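Local coordinates for protein BZZ1 (Saccharomyces cerevisiae, PDB 2A28) that plays a role in endocytosis and vacuolar trafficking and, with type I myosins, restores actin cytoskeleton polarity after salt stress, at residues 23-28 with 38-42. Residues are numbered along the deposited sequence; the frame is centred on the assembly and turned at random.
Sequences DIITVI and YGECD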
# COMPACT_ATOMS: atom_id res chain seq x y z
N ASP A 23 -7.96 5.02 -1.84
CA ASP A 23 -6.61 5.57 -1.88
C ASP A 23 -5.90 5.24 -3.18
O ASP A 23 -5.93 4.07 -3.60
CB ASP A 23 -5.75 5.10 -0.70
CG ASP A 23 -6.08 5.56 0.68
OD1 ASP A 23 -6.86 6.53 0.83
OD2 ASP A 23 -5.48 5.04 1.65
N ILE A 24 -5.26 6.21 -3.78
CA ILE A 24 -4.43 6.01 -4.98
C ILE A 24 -2.98 6.07 -4.50
O ILE A 24 -2.51 7.14 -4.07
CB ILE A 24 -4.69 7.01 -6.09
CG1 ILE A 24 -6.16 7.03 -6.53
CG2 ILE A 24 -3.76 6.77 -7.28
CD1 ILE A 24 -6.65 5.63 -6.94
N ILE A 25 -2.33 4.95 -4.58
CA ILE A 25 -1.02 4.73 -4.02
C ILE A 25 0.05 4.60 -5.11
O ILE A 25 -0.04 3.71 -5.95
CB ILE A 25 -0.99 3.49 -3.09
CG1 ILE A 25 -2.13 3.49 -2.08
CG2 ILE A 25 0.35 3.42 -2.40
CD1 ILE A 25 -2.44 2.09 -1.56
N THR A 26 1.04 5.47 -5.13
CA THR A 26 2.12 5.40 -6.11
C THR A 26 3.08 4.30 -5.70
O THR A 26 3.54 4.25 -4.52
CB THR A 26 2.85 6.74 -6.17
OG1 THR A 26 1.85 7.70 -6.61
CG2 THR A 26 3.97 6.68 -7.19
N VAL A 27 3.38 3.38 -6.61
CA VAL A 27 4.24 2.25 -6.31
C VAL A 27 5.69 2.68 -6.40
O VAL A 27 6.10 3.22 -7.41
CB VAL A 27 4.01 1.12 -7.29
CG1 VAL A 27 5.03 0.01 -7.13
CG2 VAL A 27 2.58 0.60 -7.07
N ILE A 28 6.44 2.39 -5.33
CA ILE A 28 7.88 2.60 -5.30
C ILE A 28 8.61 1.30 -5.51
O ILE A 28 9.56 1.27 -6.34
CB ILE A 28 8.28 3.32 -4.02
CG1 ILE A 28 7.61 4.72 -3.89
CG2 ILE A 28 9.79 3.46 -3.88
CD1 ILE A 28 7.77 5.35 -2.53
N TYR A 38 5.64 -1.53 -1.52
CA TYR A 38 6.14 -0.31 -0.87
C TYR A 38 5.70 0.85 -1.73
O TYR A 38 6.02 0.89 -2.94
CB TYR A 38 7.66 -0.37 -0.80
CG TYR A 38 8.31 0.82 -0.12
CD1 TYR A 38 8.04 1.08 1.19
CD2 TYR A 38 9.20 1.59 -0.85
CE1 TYR A 38 8.65 2.16 1.79
CE2 TYR A 38 9.81 2.70 -0.22
CZ TYR A 38 9.52 2.96 1.10
OH TYR A 38 10.09 4.03 1.79
N GLY A 39 4.97 1.83 -1.17
CA GLY A 39 4.53 2.95 -1.97
C GLY A 39 4.15 4.13 -1.11
O GLY A 39 4.35 4.14 0.08
N GLU A 40 3.57 5.10 -1.79
CA GLU A 40 3.28 6.37 -1.13
C GLU A 40 1.90 6.91 -1.53
O GLU A 40 1.56 6.87 -2.71
CB GLU A 40 4.36 7.31 -1.68
CG GLU A 40 4.40 8.78 -1.46
CD GLU A 40 3.71 9.59 -2.54
OE1 GLU A 40 2.87 10.46 -2.22
OE2 GLU A 40 3.97 9.40 -3.77
N CYS A 41 1.17 7.45 -0.57
CA CYS A 41 -0.14 8.04 -0.83
C CYS A 41 -0.19 9.38 -0.10
O CYS A 41 -0.21 9.40 1.12
CB CYS A 41 -1.27 7.13 -0.41
SG CYS A 41 -2.92 7.81 -0.75
N ASP A 42 -0.12 10.46 -0.87
CA ASP A 42 -0.14 11.83 -0.34
C ASP A 42 1.03 12.01 0.60
O ASP A 42 0.91 12.71 1.58
CB ASP A 42 -1.50 12.04 0.30
CG ASP A 42 -2.64 12.18 -0.66
OD1 ASP A 42 -2.42 12.36 -1.87
OD2 ASP A 42 -3.80 12.08 -0.19
O HOH W 1 2.91 10.19 -6.09
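T26 and E40 face each other as an antiparallel hydrogen-bonded pair, T26 N donating to E40 O at 2.8 Å and E40 N returning a bond to T26 O at 2.9 Å. One step on, V27 and G39 form a non-hydrogen-bonded pair, their CA atoms 4.4 Å apart. Glycine suits this place because its CA already lies 3.0 Å from T26 O; a CB would clash with that oxygen and crowd CG2 of I25. The buried I25, branched and apolar, reaches inward to F48 and I19, while its CG1 meets CB of C41, small enough to fit against it. Strands 24-27 and 36-41 form a hairpin in the antiparallel sheet of this second SH3 domain of the protein, and I28 N to Y38 O (2.9 Å) ties the end next to the connecting loop. There the I28 side chain crosses the broad Y38 ring obliquely, CG2 3.6 Å from CD2; the tyrosine's chi1 of -179°, setting CG trans to N, carries the ring past the isoleucine. A serine in place of Y38 would probably leave I28 CG2 without its aromatic neighbour and open a gap beside K45 and L47. On the face carrying T26 and E40, packing is looser and polar side chains suit the solvent: the two run side by side, and in one of E40's two conformers, hence less certainly, a water links T26 OG1 to OE2 while OE1 accepts from G43 N.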